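Local coordinates for protein flavodoxin (Methanosarcina acetivorans C2A, PDB 5WID) that binds flavin mononucleotide and, as expected of a flavodoxin, probably serves as an electron carrier, at residues 55-60 / 91-96. Sequence-based numbering, arbitrary orientation.
Sequences SSTFYY and GWSGEA. With FMN (flavin mononucleotide), chain D.
Thr57 meets Ala96 where two FMN-binding loops of the flavodoxin fold close around the isoalloxazine ring. Ala96 N donates to Thr57 OG1 at 3.0 Å (N-H...O angle 157°). Thr57 OG1 stands beside its own backbone N (chi1 -60°), which sets CG2 against the pyrimidine end of the flavin, on the Phe58 face, and 3.6 Å from Glu95 OE1. Ser93 OG takes the N-H of FMN N3 at 2.7 Å and gives its own proton to Glu95 OE1 at 2.6 Å, on the syn side. Glu95 is thus a second-shell residue fixing the Ser93 hydroxyl. The carboxylate lies alongside Tyr60, its plane 82° from the ring, with OE1 3.3 Å from Tyr60 CA. FMN O2 is gripped by four backbone N-H groups, from Gly91 to Gly94. Tyr60 N hydrogen-bonds FMN O4. Trp92 and Phe58 lie over opposite flavin faces, Trp92 CH2 3.3 Å from FMN C4A and Phe58 CE2 3.5 Å from FMN C7. An alanine in place of Phe58 would probably bare one face of the dimethylbenzene end, leaving Tyr59 at the rim. Residues 55-60 leave strand 50-58 for the turn before strand 61-62. Loop 91-95 leads from strand 83-90 into helix 96-106, where Pro97 touches Thr57.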
loop_
_atom_site.group_PDB
_atom_site.type_symbol
_atom_site.label_atom_id
_atom_site.label_comp_id
_atom_site.label_asym_id
_atom_site.label_seq_id
_atom_site.Cartn_x
_atom_site.Cartn_y
_atom_site.Cartn_z
ATOM N N SER A 55 4.366 0.740 -4.836
ATOM C CA SER A 55 5.632 0.937 -5.528
ATOM C C SER A 55 5.356 1.433 -6.933
ATOM O O SER A 55 4.360 1.047 -7.553
ATOM C CB SER A 55 6.457 -0.358 -5.611
ATOM O OG SER A 55 7.653 -0.153 -6.349
ATOM N N SER A 56 6.279 2.230 -7.460
ATOM C CA SER A 56 6.213 2.507 -8.881
ATOM C C SER A 56 6.695 1.285 -9.662
ATOM O O SER A 56 7.178 0.300 -9.092
ATOM C CB SER A 56 7.029 3.756 -9.230
ATOM O OG SER A 56 8.325 3.689 -8.642
ATOM N N THR A 57 6.511 1.334 -10.981
ATOM C CA THR A 57 6.913 0.259 -11.880
ATOM C C THR A 57 8.167 0.711 -12.618
ATOM O O THR A 57 8.153 1.747 -13.288
ATOM C CB THR A 57 5.805 -0.075 -12.886
ATOM O OG1 THR A 57 4.611 -0.496 -12.207
ATOM C CG2 THR A 57 6.266 -1.173 -13.857
ATOM N N PHE A 58 9.252 -0.044 -12.474
ATOM C CA PHE A 58 10.470 0.168 -13.253
ATOM C C PHE A 58 10.774 -1.120 -13.996
ATOM O O PHE A 58 10.910 -2.174 -13.367
ATOM C CB PHE A 58 11.661 0.536 -12.361
ATOM C CG PHE A 58 11.838 2.012 -12.143
ATOM C CD1 PHE A 58 10.789 2.803 -11.691
ATOM C CD2 PHE A 58 13.068 2.604 -12.367
ATOM C CE1 PHE A 58 10.973 4.170 -11.475
ATOM C CE2 PHE A 58 13.261 3.962 -12.155
ATOM C CZ PHE A 58 12.220 4.747 -11.706
ATOM N N TYR A 59 10.895 -1.031 -15.319
ATOM C CA TYR A 59 11.177 -2.189 -16.168
ATOM C C TYR A 59 10.316 -3.385 -15.758
ATOM O O TYR A 59 10.807 -4.480 -15.473
ATOM C CB TYR A 59 12.674 -2.521 -16.151
ATOM C CG TYR A 59 13.472 -1.351 -16.648
ATOM C CD1 TYR A 59 13.407 -0.976 -17.987
ATOM C CD2 TYR A 59 14.232 -0.572 -15.780
ATOM C CE1 TYR A 59 14.098 0.124 -18.457
ATOM C CE2 TYR A 59 14.941 0.537 -16.253
ATOM C CZ TYR A 59 14.860 0.877 -17.588
ATOM O OH TYR A 59 15.533 1.975 -18.086
ATOM N N TYR A 60 8.998 -3.141 -15.749
ATOM C CA TYR A 60 7.929 -4.140 -15.677
ATOM C C TYR A 60 7.822 -4.820 -14.319
ATOM O O TYR A 60 7.127 -5.835 -14.204
ATOM C CB TYR A 60 8.080 -5.189 -16.794
ATOM C CG TYR A 60 8.536 -4.510 -18.058
ATOM C CD1 TYR A 60 7.705 -3.604 -18.701
ATOM C CD2 TYR A 60 9.820 -4.698 -18.555
ATOM C CE1 TYR A 60 8.122 -2.932 -19.822
ATOM C CE2 TYR A 60 10.251 -4.025 -19.675
ATOM C CZ TYR A 60 9.393 -3.147 -20.305
ATOM O OH TYR A 60 9.796 -2.471 -21.423
ATOM N N GLY A 91 4.142 4.487 -15.681
ATOM C CA GLY A 91 4.233 5.250 -16.909
ATOM C C GLY A 91 3.548 4.658 -18.124
ATOM O O GLY A 91 3.135 5.414 -19.010
ATOM N N TRP A 92 3.455 3.330 -18.228
ATOM C CA TRP A 92 2.719 2.770 -19.361
ATOM C C TRP A 92 2.276 1.327 -19.158
ATOM O O TRP A 92 1.176 0.966 -19.586
ATOM C CB TRP A 92 3.530 2.882 -20.664
ATOM C CG TRP A 92 4.752 2.022 -20.795
ATOM C CD1 TRP A 92 4.849 0.822 -21.455
ATOM C CD2 TRP A 92 6.066 2.320 -20.312
ATOM N NE1 TRP A 92 6.140 0.349 -21.389
ATOM C CE2 TRP A 92 6.908 1.249 -20.698
ATOM C CE3 TRP A 92 6.616 3.384 -19.590
ATOM C CZ2 TRP A 92 8.262 1.213 -20.378
ATOM C CZ3 TRP A 92 7.967 3.348 -19.274
ATOM C CH2 TRP A 92 8.774 2.266 -19.666
ATOM N N SER A 93 3.108 0.491 -18.538
ATOM C CA SER A 93 2.784 -0.925 -18.408
ATOM C C SER A 93 2.165 -1.271 -17.057
ATOM O O SER A 93 1.221 -2.068 -16.997
ATOM C CB SER A 93 4.035 -1.784 -18.666
ATOM O OG SER A 93 5.038 -1.619 -17.674
ATOM N N GLY A 94 2.672 -0.704 -15.969
ATOM C CA GLY A 94 1.942 -0.713 -14.703
ATOM C C GLY A 94 1.812 -2.035 -13.978
ATOM O O GLY A 94 0.801 -2.259 -13.296
ATOM N N GLU A 95 2.834 -2.889 -14.051
ATOM C CA GLU A 95 2.748 -4.208 -13.425
ATOM C C GLU A 95 2.900 -4.171 -11.909
ATOM O O GLU A 95 2.381 -5.064 -11.235
ATOM C CB GLU A 95 3.819 -5.156 -13.984
ATOM C CG GLU A 95 3.611 -5.605 -15.435
ATOM C CD GLU A 95 4.281 -4.677 -16.434
ATOM O OE1 GLU A 95 4.676 -3.558 -16.050
ATOM O OE2 GLU A 95 4.412 -5.064 -17.611
ATOM N N ALA A 96 3.628 -3.194 -11.351
ATOM C CA ALA A 96 4.059 -3.331 -9.958
ATOM C C ALA A 96 2.900 -3.515 -8.985
ATOM O O ALA A 96 2.983 -4.417 -8.130
ATOM C CB ALA A 96 4.950 -2.147 -9.546
HETATM N N1 FMN D . 6.490 2.668 -15.994
HETATM C C2 FMN D . 5.864 1.512 -16.397
HETATM O O2 FMN D . 4.631 1.457 -16.399
HETATM N N3 FMN D . 6.612 0.418 -16.799
HETATM C C4 FMN D . 7.982 0.456 -16.790
HETATM O O4 FMN D . 8.609 -0.553 -17.147
HETATM C C4A FMN D . 8.619 1.634 -16.391
HETATM N N5 FMN D . 9.995 1.724 -16.385
HETATM C C5A FMN D . 10.612 2.896 -15.991
HETATM C C6 FMN D . 12.004 2.961 -16.004
HETATM C C7 FMN D . 12.641 4.127 -15.609
HETATM C C7M FMN D . 14.147 4.172 -15.628
HETATM C C8 FMN D . 11.895 5.235 -15.216
HETATM C C8M FMN D . 12.578 6.506 -14.792
HETATM C C9 FMN D . 10.497 5.175 -15.206
HETATM C C9A FMN D . 9.861 4.001 -15.597
HETATM N N10 FMN D . 8.478 3.915 -15.590
HETATM C C10 FMN D . 7.864 2.743 -15.994
HETATM C "C1'" FMN D . 7.642 5.088 -15.193
HETATM C "C2'" FMN D . 7.465 5.252 -13.685
HETATM O "O2'" FMN D . 6.806 4.147 -13.089
HETATM C "C3'" FMN D . 6.621 6.507 -13.486
HETATM O "O3'" FMN D . 7.390 7.636 -13.863
HETATM C "C4'" FMN D . 6.084 6.684 -12.063
HETATM O "O4'" FMN D . 5.209 7.796 -12.080
HETATM C "C5'" FMN D . 7.180 6.896 -11.016
HETATM O "O5'" FMN D . 6.544 6.946 -9.749
HETATM P P FMN D . 7.399 7.250 -8.423
HETATM O O1P FMN D . 6.526 6.861 -7.255
HETATM O O2P FMN D . 8.647 6.390 -8.455
HETATM O O3P FMN D . 7.735 8.715 -8.403
#